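Local coordinates for 15-O-acetyltransferase (Fusarium sporotrichioides, PDB 3FOT), which transfers an acetyl group to the C-15 hydroxyl of trichothecene intermediates such as 15-deacetylcalonectrin during T-2 toxin biosynthesis, at residues G303-L309 against C390-K394; A313-A317 against S509-M514; D330-I334 against R364-L368; Q382-E387 against F513-F517; T488-I492 against Y506-I510. All blocks are in the same frame, centred on the assembly; numbering follows the deposited sequence.

Contact 1 of 5, residues G303-L309 against C390-K394; sequences GFTISHL and CRNIK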
# COMPACT_ATOMS: atom_id res chain seq x y z
N GLY A 303 3.93 -20.61 -11.46
CA GLY A 303 3.01 -20.41 -10.36
C GLY A 303 3.74 -20.05 -9.07
O GLY A 303 3.11 -19.58 -8.12
N PHE A 304 5.05 -20.26 -9.03
CA PHE A 304 5.86 -19.80 -7.89
C PHE A 304 6.55 -18.46 -8.14
O PHE A 304 6.96 -18.14 -9.26
CB PHE A 304 6.90 -20.83 -7.52
CG PHE A 304 6.34 -22.04 -6.85
CD1 PHE A 304 6.08 -22.04 -5.48
CD2 PHE A 304 6.04 -23.17 -7.59
CE1 PHE A 304 5.56 -23.17 -4.85
CE2 PHE A 304 5.53 -24.30 -6.97
CZ PHE A 304 5.29 -24.29 -5.60
N THR A 305 6.67 -17.65 -7.08
CA THR A 305 7.20 -16.32 -7.25
C THR A 305 8.17 -15.97 -6.13
O THR A 305 8.24 -16.63 -5.09
CB THR A 305 6.09 -15.26 -7.17
OG1 THR A 305 5.58 -15.25 -5.83
CG2 THR A 305 4.93 -15.54 -8.18
N ILE A 306 8.90 -14.89 -6.36
CA ILE A 306 9.75 -14.33 -5.33
C ILE A 306 8.94 -13.93 -4.08
O ILE A 306 9.48 -13.93 -2.98
CB ILE A 306 10.58 -13.15 -5.90
CG1 ILE A 306 11.65 -12.68 -4.93
CG2 ILE A 306 9.69 -12.01 -6.40
CD1 ILE A 306 12.74 -11.79 -5.58
N SER A 307 7.65 -13.61 -4.24
CA SER A 307 6.81 -13.33 -3.07
C SER A 307 6.63 -14.58 -2.17
O SER A 307 6.64 -14.48 -0.93
CB SER A 307 5.43 -12.84 -3.52
OG SER A 307 5.51 -11.51 -3.95
N HIS A 308 6.44 -15.74 -2.79
CA HIS A 308 6.41 -17.01 -2.05
C HIS A 308 7.72 -17.21 -1.31
O HIS A 308 7.74 -17.54 -0.13
CB HIS A 308 6.18 -18.20 -2.98
CG HIS A 308 4.86 -18.20 -3.66
ND1 HIS A 308 4.72 -18.46 -5.01
CD2 HIS A 308 3.61 -17.97 -3.19
CE1 HIS A 308 3.44 -18.41 -5.34
NE2 HIS A 308 2.74 -18.10 -4.26
N LEU A 309 8.82 -17.01 -2.03
CA LEU A 309 10.15 -17.22 -1.46
C LEU A 309 10.39 -16.27 -0.29
O LEU A 309 10.97 -16.66 0.72
CB LEU A 309 11.23 -17.02 -2.52
CG LEU A 309 12.62 -17.29 -1.91
CD1 LEU A 309 12.78 -18.79 -1.57
CD2 LEU A 309 13.75 -16.82 -2.83
N CYS A 390 7.84 -22.82 0.58
CA CYS A 390 7.17 -22.26 -0.63
C CYS A 390 6.01 -23.12 -1.11
O CYS A 390 4.98 -22.59 -1.49
CB CYS A 390 8.14 -22.09 -1.79
SG CYS A 390 9.34 -20.76 -1.57
N ARG A 391 6.18 -24.44 -1.11
CA ARG A 391 5.10 -25.33 -1.56
C ARG A 391 3.90 -25.29 -0.60
O ARG A 391 2.76 -25.28 -1.07
CB ARG A 391 5.61 -26.76 -1.75
CG ARG A 391 6.72 -26.88 -2.79
CD ARG A 391 7.02 -28.34 -3.21
NE ARG A 391 8.16 -28.42 -4.13
CZ ARG A 391 8.11 -28.10 -5.42
NH1 ARG A 391 6.97 -27.69 -5.97
NH2 ARG A 391 9.20 -28.19 -6.18
N ASN A 392 4.17 -25.23 0.70
CA ASN A 392 3.16 -25.02 1.76
C ASN A 392 2.43 -23.67 1.56
O ASN A 392 1.20 -23.59 1.63
CB ASN A 392 3.79 -25.01 3.16
CG ASN A 392 4.00 -26.41 3.76
OD1 ASN A 392 3.16 -26.89 4.51
ND2 ASN A 392 5.13 -27.04 3.47
N ILE A 393 3.21 -22.62 1.33
CA ILE A 393 2.65 -21.29 1.08
C ILE A 393 1.73 -21.26 -0.14
O ILE A 393 0.58 -20.79 -0.07
CB ILE A 393 3.77 -20.22 0.97
CG1 ILE A 393 4.49 -20.09 2.30
CG2 ILE A 393 3.21 -18.81 0.52
CD1 ILE A 393 5.95 -19.65 2.15
N LYS A 394 2.22 -21.76 -1.27
CA LYS A 394 1.43 -21.73 -2.49
C LYS A 394 0.16 -22.56 -2.35
O LYS A 394 -0.91 -22.12 -2.77
CB LYS A 394 2.26 -22.20 -3.68
CG LYS A 394 1.48 -22.28 -5.00
CD LYS A 394 2.40 -22.65 -6.13
CE LYS A 394 1.68 -22.64 -7.47
NZ LYS A 394 1.00 -21.33 -7.74
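Phe-304, His-308 and Lys-394 bring the start of helix 306-321 against the middle of helix 379-401, where a capping box of Thr-305 and His-308 starts the helix and sets the imidazole. In that box the hydroxyl OG1 of Thr-305, the N-cap residue, accepts from His-308 N, and ND1 of His-308 accepts from Thr-305 N at 3.0 Å. The turn just before the helix is thereby tied to its first turn, which restrains the rotation of the imidazole. Since ND1 serves as an acceptor, the ring is probably neutral, with its proton on NE2.

Lys-394 is the partner of both rings. Its CG stands anti to the backbone N (chi1 176°), and the extended methylenes run across the phenyl group at about a right angle, so that CD lies over one face of Phe-304 in a CH-pi contact, 3.4 Å from the ring centroid. Cys-390 O meets the edge of the same ring, 3.5 Å from CE1, and the guanidinium of Arg-391 stands almost perpendicular to the phenyl plane near CZ. CB of Lys-394 lies over one face of the His-308 ring, with Thr-305 OG1 over the opposite face. Deeper in, Ile-393 CG2 approaches His-308 CD2 at 3.8 Å, and Cys-390 SG rests 3.6 Å from Leu-309 CA. Val-296 of helix 286-299 also packs on Phe-304. At the outer end the lysine bends at its last torsion, and NZ donates to Gly-303 O over 2.8 Å, arriving 49° out of the carbonyl plane.

Contact 2 of 5, residues A313-A317 against S509-M514; sequences AIVLA and SIVEFM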
# COMPACT_ATOMS: atom_id res chain seq x y z
N ALA A 313 11.27 -17.23 3.54
CA ALA A 313 12.46 -16.73 4.22
C ALA A 313 12.10 -16.04 5.55
O ALA A 313 12.82 -16.15 6.56
CB ALA A 313 13.21 -15.78 3.27
N ILE A 314 10.95 -15.36 5.54
CA ILE A 314 10.39 -14.76 6.75
C ILE A 314 10.21 -15.80 7.85
O ILE A 314 10.59 -15.59 9.01
CB ILE A 314 9.07 -14.01 6.43
CG1 ILE A 314 9.45 -12.71 5.69
CG2 ILE A 314 8.24 -13.75 7.69
CD1 ILE A 314 8.26 -12.00 4.99
N VAL A 315 9.61 -16.93 7.46
CA VAL A 315 9.36 -18.05 8.38
C VAL A 315 10.65 -18.70 8.85
O VAL A 315 10.85 -18.87 10.06
CB VAL A 315 8.35 -19.04 7.76
CG1 VAL A 315 8.24 -20.32 8.60
CG2 VAL A 315 6.99 -18.36 7.71
N LEU A 316 11.57 -18.98 7.93
CA LEU A 316 12.88 -19.54 8.34
C LEU A 316 13.64 -18.60 9.27
O LEU A 316 14.27 -19.04 10.25
CB LEU A 316 13.75 -19.93 7.13
CG LEU A 316 13.62 -21.40 6.64
CD1 LEU A 316 12.19 -21.77 6.30
CD2 LEU A 316 14.51 -21.65 5.42
N ALA A 317 13.59 -17.29 8.98
CA ALA A 317 14.25 -16.29 9.83
C ALA A 317 13.59 -16.25 11.22
O ALA A 317 14.26 -16.11 12.24
CB ALA A 317 14.21 -14.89 9.16
N SER A 509 18.58 -11.41 8.06
CA SER A 509 18.38 -12.86 8.09
C SER A 509 17.49 -13.32 6.94
O SER A 509 17.77 -14.32 6.26
CB SER A 509 17.77 -13.28 9.44
OG SER A 509 17.61 -14.71 9.49
N ILE A 510 16.38 -12.60 6.74
CA ILE A 510 15.47 -12.89 5.66
C ILE A 510 16.21 -12.79 4.34
O ILE A 510 16.12 -13.69 3.52
CB ILE A 510 14.29 -11.88 5.61
CG1 ILE A 510 13.42 -12.01 6.86
CG2 ILE A 510 13.48 -12.05 4.33
CD1 ILE A 510 12.58 -10.73 7.10
N VAL A 511 16.94 -11.69 4.16
CA VAL A 511 17.69 -11.47 2.90
C VAL A 511 18.71 -12.60 2.65
O VAL A 511 18.83 -13.10 1.52
CB VAL A 511 18.38 -10.08 2.89
CG1 VAL A 511 19.34 -9.95 1.70
CG2 VAL A 511 17.33 -8.96 2.82
N GLU A 512 19.45 -12.97 3.70
CA GLU A 512 20.41 -14.05 3.60
C GLU A 512 19.78 -15.37 3.12
O GLU A 512 20.34 -16.06 2.26
CB GLU A 512 21.16 -14.24 4.92
CG GLU A 512 22.38 -15.14 4.79
CD GLU A 512 23.18 -15.29 6.08
OE1 GLU A 512 22.87 -14.57 7.07
OE2 GLU A 512 24.11 -16.13 6.10
N PHE A 513 18.62 -15.73 3.68
CA PHE A 513 17.94 -16.95 3.20
C PHE A 513 17.49 -16.85 1.74
O PHE A 513 17.62 -17.80 0.99
CB PHE A 513 16.75 -17.33 4.08
CG PHE A 513 17.12 -17.95 5.40
CD1 PHE A 513 17.93 -19.10 5.45
CD2 PHE A 513 16.61 -17.42 6.60
CE1 PHE A 513 18.24 -19.72 6.68
CE2 PHE A 513 16.93 -18.02 7.83
CZ PHE A 513 17.76 -19.17 7.87
N MET A 514 16.93 -15.70 1.36
CA MET A 514 16.58 -15.49 -0.05
C MET A 514 17.79 -15.69 -0.97
O MET A 514 17.70 -16.36 -2.02
CB MET A 514 15.97 -14.09 -0.23
CG MET A 514 14.57 -14.00 0.40
SD MET A 514 13.95 -12.32 0.31
CE MET A 514 13.57 -12.18 -1.45
O HOH W 1 16.85 -15.06 11.96
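Phe-513 turns one face of its ring to Leu-316, whose CB sits 4.0 Å from the ring centroid, 19° off the ring normal, in a CH-pi contact. The ring rim also reaches the backbone: CE2 lies 3.6 Å from Ala-317 N. The two helical segments cross steeply, with 121° between their N-to-C directions and a closest axis distance of 8.3 Å. At the crossing two alanines one turn apart, Ala-313 and Ala-317, point at the helix 509-514, consistent with its close approach.

The methyl group of Ala-313 enters a hollow formed by the Ile-510 carbonyl, Phe-513 CB and Met-514 CG, the last 3.6 Å from its CB. Ala-317 CB lies against Ser-509 OG and Ile-510 CG1. Ile-510 carries CG1 beside its own backbone N (chi1 -65°), which lays this branch alongside Ile-314, the two side chains pointing the same way with Ile-510 CD1 4.0 Å from Ile-314 CG1.

Polar atoms gather at the Ser-509 end. There the hydroxyl OG donates to a water over 2.6 Å, and the water donates onward to Ala-317 O at 2.8 Å, bridging the helices; OG is also hydrogen-bonded to His-375 NE2. The ring of His-375 stacks on Phe-513 as well, so His-375, in a loop, meets both Ser-509 and Phe-513, one turn apart on the helix. Between the helices, then, adhesion comes from dispersion among closely fitted methyl, methylene and aromatic groups, and the polar link at the margin passes through a single water rather than directly from helix to helix.

Contact 3 of 5, residues D330-I334 against R364-L368; sequences DEVFI and RIENL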
# COMPACT_ATOMS: atom_id res chain seq x y z
N ASP A 330 3.65 -29.23 17.89
CA ASP A 330 2.63 -29.21 16.86
C ASP A 330 2.23 -27.81 16.42
O ASP A 330 1.15 -27.62 15.87
CB ASP A 330 1.40 -29.99 17.32
CG ASP A 330 1.72 -31.42 17.68
OD1 ASP A 330 2.76 -31.93 17.22
OD2 ASP A 330 0.93 -32.03 18.42
N GLU A 331 3.10 -26.83 16.66
CA GLU A 331 2.83 -25.46 16.24
C GLU A 331 2.63 -25.37 14.73
O GLU A 331 3.28 -26.07 13.96
CB GLU A 331 3.97 -24.53 16.62
CG GLU A 331 4.05 -24.26 18.09
CD GLU A 331 3.21 -23.09 18.56
OE1 GLU A 331 2.58 -22.39 17.75
OE2 GLU A 331 3.22 -22.87 19.79
N VAL A 332 1.71 -24.50 14.34
CA VAL A 332 1.50 -24.24 12.93
C VAL A 332 1.72 -22.75 12.72
O VAL A 332 1.15 -21.94 13.46
CB VAL A 332 0.06 -24.59 12.50
CG1 VAL A 332 -0.09 -24.55 10.98
CG2 VAL A 332 -0.32 -25.97 13.03
N PHE A 333 2.55 -22.40 11.74
CA PHE A 333 2.65 -21.00 11.34
C PHE A 333 1.40 -20.68 10.56
O PHE A 333 1.13 -21.28 9.52
CB PHE A 333 3.91 -20.74 10.52
CG PHE A 333 4.03 -19.31 10.09
CD1 PHE A 333 4.59 -18.37 10.94
CD2 PHE A 333 3.54 -18.91 8.86
CE1 PHE A 333 4.67 -17.00 10.56
CE2 PHE A 333 3.62 -17.56 8.47
CZ PHE A 333 4.19 -16.63 9.33
N ILE A 334 0.61 -19.76 11.11
CA ILE A 334 -0.65 -19.33 10.51
C ILE A 334 -0.58 -17.81 10.39
O ILE A 334 -0.28 -17.10 11.36
CB ILE A 334 -1.87 -19.75 11.36
CG1 ILE A 334 -1.95 -21.28 11.50
CG2 ILE A 334 -3.18 -19.21 10.75
CD1 ILE A 334 -2.97 -21.76 12.50
N ARG A 364 -0.61 -21.17 5.84
CA ARG A 364 -0.38 -22.19 6.86
C ARG A 364 0.83 -23.01 6.52
O ARG A 364 0.96 -23.52 5.40
CB ARG A 364 -1.60 -23.12 6.96
CG ARG A 364 -2.85 -22.47 7.47
CD ARG A 364 -4.00 -23.49 7.47
NE ARG A 364 -3.54 -24.82 7.89
CZ ARG A 364 -3.58 -25.30 9.13
NH1 ARG A 364 -4.07 -24.56 10.13
NH2 ARG A 364 -3.12 -26.52 9.38
N ILE A 365 1.74 -23.13 7.48
CA ILE A 365 2.90 -24.01 7.31
C ILE A 365 2.99 -24.89 8.57
O ILE A 365 3.16 -24.38 9.67
CB ILE A 365 4.23 -23.23 7.11
CG1 ILE A 365 4.14 -22.26 5.90
CG2 ILE A 365 5.42 -24.22 6.98
CD1 ILE A 365 5.17 -21.14 5.92
N GLU A 366 2.82 -26.20 8.38
CA GLU A 366 2.95 -27.16 9.47
C GLU A 366 4.35 -27.76 9.41
O GLU A 366 5.12 -27.49 8.48
CB GLU A 366 1.91 -28.29 9.35
CG GLU A 366 0.46 -27.86 9.18
CD GLU A 366 -0.43 -29.05 8.85
OE1 GLU A 366 -1.45 -28.86 8.17
OE2 GLU A 366 -0.10 -30.19 9.27
N ASN A 367 4.66 -28.60 10.40
CA ASN A 367 5.95 -29.28 10.56
C ASN A 367 7.13 -28.33 10.48
O ASN A 367 8.08 -28.46 9.68
CB ASN A 367 6.11 -30.49 9.63
CG ASN A 367 7.14 -31.49 10.15
OD1 ASN A 367 7.75 -31.29 11.21
ND2 ASN A 367 7.32 -32.57 9.41
N LEU A 368 7.08 -27.36 11.38
CA LEU A 368 8.10 -26.32 11.43
C LEU A 368 9.49 -26.89 11.76
O LEU A 368 10.50 -26.38 11.27
CB LEU A 368 7.69 -25.21 12.40
CG LEU A 368 6.40 -24.47 12.02
CD1 LEU A 368 6.03 -23.40 13.06
CD2 LEU A 368 6.54 -23.83 10.64
O HOH W 2 2.61 -28.53 12.74
O HOH W 3 5.58 -27.62 14.05
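A bend at chi3 of Arg-364 (39°) turns its guanidinium along its own segment toward Glu-366, where it meets Val-332 across the contact; the CG1 branch of the valine, anti to the backbone N (chi1 -170°), reaches one face of that flat group, offset toward its rim and 4.0 Å from NH2. The two side chains lie at the open end of a two-stranded antiparallel sheet made by strands 333-340 and 358-365. Phe-333 and Ile-365 form a hydrogen-bonded pair there, Ile-365 N donating to Phe-333 O at 2.8 Å and Phe-333 N to Ile-365 O at 2.9 Å. Ile-334 and Arg-364 follow as a non-hydrogen-bonded pair.

The sheet has two unlike faces. On one, the Phe-333 ring and Ile-365 lie side by side, with CD2 of the ring 4.0 Å from CD1 of the isoleucine; Val-315 of helix 306-321 touches both of them, and Ile-393 of helix 379-401 adds to the cover of Ile-365. On the other, Ile-334 runs alongside Arg-364, its CD1 near NH1, while the guanidinium makes a salt bridge with Glu-366, NH2 to OE1, 3.1 Å. The carboxylate oxygen lies in the guanidinium plane, yet the arginine nitrogen comes from above the plane of the carboxylate. This pairing probably helps to keep one face of the group on the valine.

Beyond Val-332 and Glu-366 the backbones separate. Leu-368 packs here, CD1 against Glu-331 O and Phe-333 N, CD2 near Phe-333 CB, and solvent joins the backbones: one water donates to Glu-331 O at 2.8 Å and accepts from Asn-367 N at 3.1 Å.

Contact 4 of 5, residues Q382-E387 against F513-F517; sequences QVRALE and FMLAF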
# COMPACT_ATOMS: atom_id res chain seq x y z
N GLN A 382 19.19 -25.69 3.35
CA GLN A 382 18.47 -24.41 3.34
C GLN A 382 17.54 -24.31 2.13
O GLN A 382 16.40 -23.92 2.27
CB GLN A 382 19.45 -23.24 3.35
CG GLN A 382 20.35 -23.21 4.59
CD GLN A 382 21.15 -21.94 4.62
OE1 GLN A 382 20.60 -20.86 4.35
NE2 GLN A 382 22.45 -22.03 4.95
N VAL A 383 18.04 -24.70 0.95
CA VAL A 383 17.24 -24.71 -0.27
C VAL A 383 16.03 -25.61 -0.11
O VAL A 383 14.92 -25.23 -0.47
CB VAL A 383 18.12 -25.16 -1.49
CG1 VAL A 383 17.29 -25.54 -2.74
CG2 VAL A 383 19.13 -24.08 -1.84
N ARG A 384 16.24 -26.79 0.49
CA ARG A 384 15.16 -27.78 0.63
C ARG A 384 14.10 -27.25 1.58
O ARG A 384 12.90 -27.40 1.32
CB ARG A 384 15.70 -29.15 1.07
CG ARG A 384 16.48 -29.88 -0.05
CD ARG A 384 16.87 -31.35 0.31
NE ARG A 384 17.63 -31.97 -0.77
CZ ARG A 384 17.09 -32.56 -1.84
NH1 ARG A 384 15.77 -32.61 -2.00
NH2 ARG A 384 17.87 -33.08 -2.78
N ALA A 385 14.55 -26.61 2.67
CA ALA A 385 13.66 -26.01 3.65
C ALA A 385 12.85 -24.88 2.99
O ALA A 385 11.61 -24.80 3.15
CB ALA A 385 14.46 -25.49 4.85
N LEU A 386 13.53 -24.00 2.26
CA LEU A 386 12.83 -22.92 1.55
C LEU A 386 11.83 -23.47 0.54
O LEU A 386 10.71 -22.96 0.46
CB LEU A 386 13.83 -21.98 0.86
CG LEU A 386 14.61 -21.11 1.83
CD1 LEU A 386 15.91 -20.66 1.15
CD2 LEU A 386 13.77 -19.89 2.29
N GLU A 387 12.23 -24.49 -0.22
CA GLU A 387 11.33 -25.13 -1.19
C GLU A 387 10.08 -25.70 -0.51
O GLU A 387 8.96 -25.50 -0.99
CB GLU A 387 12.06 -26.21 -2.00
CG GLU A 387 13.04 -25.65 -3.01
CD GLU A 387 13.56 -26.68 -3.99
OE1 GLU A 387 14.61 -26.44 -4.60
OE2 GLU A 387 12.89 -27.71 -4.19
N PHE A 513 18.62 -15.73 3.68
CA PHE A 513 17.94 -16.95 3.20
C PHE A 513 17.49 -16.85 1.74
O PHE A 513 17.62 -17.80 0.99
CB PHE A 513 16.75 -17.33 4.08
CG PHE A 513 17.12 -17.95 5.40
CD1 PHE A 513 17.93 -19.10 5.45
CD2 PHE A 513 16.61 -17.42 6.60
CE1 PHE A 513 18.24 -19.72 6.68
CE2 PHE A 513 16.93 -18.02 7.83
CZ PHE A 513 17.76 -19.17 7.87
N MET A 514 16.93 -15.70 1.36
CA MET A 514 16.58 -15.49 -0.05
C MET A 514 17.79 -15.69 -0.97
O MET A 514 17.70 -16.36 -2.02
CB MET A 514 15.97 -14.09 -0.23
CG MET A 514 14.57 -14.00 0.40
SD MET A 514 13.95 -12.32 0.31
CE MET A 514 13.57 -12.18 -1.45
N LEU A 515 18.91 -15.12 -0.58
CA LEU A 515 20.12 -15.19 -1.38
C LEU A 515 20.64 -16.61 -1.46
O LEU A 515 21.18 -17.04 -2.49
CB LEU A 515 21.19 -14.22 -0.86
CG LEU A 515 20.86 -12.75 -1.12
CD1 LEU A 515 21.83 -11.87 -0.32
CD2 LEU A 515 20.90 -12.41 -2.64
N ALA A 516 20.41 -17.36 -0.38
CA ALA A 516 20.83 -18.75 -0.32
C ALA A 516 20.10 -19.63 -1.33
O ALA A 516 20.55 -20.72 -1.64
CB ALA A 516 20.66 -19.30 1.14
N PHE A 517 18.98 -19.16 -1.84
CA PHE A 517 18.18 -19.94 -2.78
C PHE A 517 18.77 -19.88 -4.18
O PHE A 517 18.36 -20.66 -5.05
CB PHE A 517 16.76 -19.37 -2.82
CG PHE A 517 15.72 -20.35 -3.22
CD1 PHE A 517 15.44 -21.45 -2.41
CD2 PHE A 517 14.94 -20.14 -4.37
CE1 PHE A 517 14.42 -22.35 -2.74
CE2 PHE A 517 13.92 -21.02 -4.72
CZ PHE A 517 13.65 -22.14 -3.89
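Leu-386 reaches between Phe-513 and Phe-517 and makes the tightest part of this interface. Its CD1 methyl comes within 3.3 Å of Phe-513 O and also touches Phe-517 CD1, while CB packs 3.7 Å from Phe-517 CE1; leucine and phenylalanine slide past each other in opposite directions. Phe-517 has CG anti to its backbone N (chi1 -154°), a setting that swings the ring back toward the helix 382-387. There the ring edge abuts the helix: Val-383 O lies in the ring plane 3.7 Å from CE1, and Glu-387 CG comes to 3.6 Å from the same carbon. Arg-299 of helix 286-299 makes a cation-pi contact with this ring, adding a third helix to the cluster. Gln-382 belongs to the buried part too. Its amide stands almost perpendicular to the Phe-513 ring, 87° between the planes, and directs OE1 at the ring edge, 3.4 Å from CD1. The electropositive ring hydrogens suit this oxygen, while NE2 is hydrogen-bonded to Asp-377 O.

The other side of the contact is more open to solvent. Ala-516, partly exposed, offers one methyl group, which touches Gln-382 OE1 at 3.6 Å, and Val-383 CG2 lies 3.7 Å from Ala-516 O. The carboxylate end of Glu-387 belongs to the partly exposed border as well.

Aromatic and aliphatic groups thus join the first turns of helix 379-401 to the C-terminal end of helix 500-516 and Phe-517, a helix-helix interface in which the C-terminal helix of this BAHD-superfamily enzyme packs against helices 379-401 and 286-299.

Contact 5 of 5, residues T488-I492 against Y506-I510; sequences TLNII and YLQSI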
# COMPACT_ATOMS: atom_id res chain seq x y z
N THR A 488 13.00 -4.62 -3.46
CA THR A 488 13.25 -3.97 -2.19
C THR A 488 12.40 -4.62 -1.10
O THR A 488 11.20 -4.82 -1.31
CB THR A 488 12.85 -2.50 -2.29
OG1 THR A 488 13.76 -1.85 -3.20
CG2 THR A 488 12.93 -1.84 -0.92
N LEU A 489 13.02 -4.97 0.02
CA LEU A 489 12.26 -5.40 1.20
C LEU A 489 12.28 -4.27 2.18
O LEU A 489 13.34 -3.70 2.48
CB LEU A 489 12.84 -6.66 1.85
CG LEU A 489 12.57 -8.00 1.16
CD1 LEU A 489 13.58 -8.16 0.06
CD2 LEU A 489 12.73 -9.16 2.18
N ASN A 490 11.11 -3.94 2.70
CA ASN A 490 10.93 -2.92 3.72
C ASN A 490 10.25 -3.57 4.94
O ASN A 490 9.29 -4.32 4.76
CB ASN A 490 10.02 -1.83 3.15
CG ASN A 490 10.09 -0.50 3.91
OD1 ASN A 490 10.55 -0.43 5.06
ND2 ASN A 490 9.62 0.56 3.26
N ILE A 491 10.75 -3.29 6.13
CA ILE A 491 10.03 -3.70 7.32
C ILE A 491 9.59 -2.44 8.03
O ILE A 491 10.42 -1.58 8.40
CB ILE A 491 10.84 -4.57 8.28
CG1 ILE A 491 11.39 -5.81 7.57
CG2 ILE A 491 9.95 -4.99 9.48
CD1 ILE A 491 12.12 -6.82 8.52
N ILE A 492 8.28 -2.31 8.21
CA ILE A 492 7.76 -1.20 8.98
C ILE A 492 7.38 -1.74 10.35
O ILE A 492 6.87 -2.86 10.48
CB ILE A 492 6.55 -0.53 8.31
CG1 ILE A 492 6.88 -0.13 6.87
CG2 ILE A 492 6.14 0.72 9.05
CD1 ILE A 492 6.25 -1.02 5.88
N TYR A 506 16.84 -9.02 11.86
CA TYR A 506 15.81 -9.88 11.28
C TYR A 506 15.75 -9.69 9.75
O TYR A 506 15.73 -10.66 9.01
CB TYR A 506 14.45 -9.61 11.93
CG TYR A 506 13.37 -10.59 11.51
CD1 TYR A 506 13.44 -11.93 11.87
CD2 TYR A 506 12.27 -10.17 10.75
CE1 TYR A 506 12.45 -12.85 11.49
CE2 TYR A 506 11.28 -11.07 10.36
CZ TYR A 506 11.39 -12.41 10.73
OH TYR A 506 10.44 -13.32 10.35
N LEU A 507 15.72 -8.44 9.28
CA LEU A 507 15.69 -8.19 7.82
C LEU A 507 16.88 -8.85 7.11
O LEU A 507 16.73 -9.49 6.05
CB LEU A 507 15.68 -6.68 7.55
CG LEU A 507 15.61 -6.28 6.06
CD1 LEU A 507 14.45 -6.98 5.29
CD2 LEU A 507 15.49 -4.75 5.97
N GLN A 508 18.06 -8.70 7.70
CA GLN A 508 19.27 -9.28 7.10
C GLN A 508 19.20 -10.82 7.04
O GLN A 508 19.69 -11.45 6.08
CB GLN A 508 20.52 -8.83 7.86
CG GLN A 508 20.88 -7.34 7.62
CD GLN A 508 20.85 -6.97 6.12
OE1 GLN A 508 20.00 -6.19 5.65
NE2 GLN A 508 21.76 -7.58 5.34
N SER A 509 18.58 -11.41 8.06
CA SER A 509 18.38 -12.86 8.09
C SER A 509 17.49 -13.32 6.94
O SER A 509 17.77 -14.32 6.26
CB SER A 509 17.77 -13.28 9.44
OG SER A 509 17.61 -14.71 9.49
N ILE A 510 16.38 -12.60 6.74
CA ILE A 510 15.47 -12.89 5.66
C ILE A 510 16.21 -12.79 4.34
O ILE A 510 16.12 -13.69 3.52
CB ILE A 510 14.29 -11.88 5.61
CG1 ILE A 510 13.42 -12.01 6.86
CG2 ILE A 510 13.48 -12.05 4.33
CD1 ILE A 510 12.58 -10.73 7.10
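Strand 488-492 and helix 506-510 run roughly antiparallel, 150° between their N-to-C directions, with axes 9.8 Å apart and the closest CA atoms, those of Ile-491 and Leu-507, separated by 7.2 Å. Leu-489 and Ile-491, two apart in the strand and so on one face of it, both point at the helix. Leu-507 comes down between them: its CG is anti to the backbone N (chi1 -178°), and this takes CD1 to 3.8 Å from Leu-489 CB and 4.0 Å from Ile-491 CG1. Ile-491 passes Leu-507 in the opposite sense, its CD1 ending 3.7 Å from Leu-507 CB.

This is the helix-on-sheet packing of an alpha/beta layer. Strand 486-494 is an inner strand of the mixed four-stranded sheet, hydrogen-bonded to strands 277-283 and 477-483, and the chain turns back from it so that helix 500-516 lies along one face, roughly antiparallel to the strand.

Ile-510, a turn beyond Tyr-506, presents CG2 to Leu-489 CD2 at 3.7 Å and brings CD1 toward the end of Ile-491. The Tyr-506 ring stands at the border of this patch. Ile-491 CD1 meets its edge, 4.0 Å from CD2, whereas Ile-510 CG1 lies over one face, offset toward the rim. The Tyr-506 hydroxyl, OH, makes a weak hydrogen bond with Ile-314 O in helix 306-321, and Ile-478 of strand 477-483 packs against the ring.

In the fold
Helix 306-321 takes part in contacts 1 and 2, helix 379-401 in contacts 1 and 4, and helix 500-516 in contacts 2, 4 and 5, so the three helices meet pairwise. Contacts 2 and 4 share Phe-513 and Met-514, their centres about 8 Å apart; contacts 2 and 5, their centres also about 8 Å apart, share Ser-509 and Ile-510. Contact 5 ties the cluster to the four-stranded sheet. Contact 3, about 22 Å from contact 5 between centres, packs on helices 306-321 and 379-401 and is nested along the chain within the loops closed by contacts 1 and 2. The C-terminal helix thus returns to join elements from widely separated parts of the sequence.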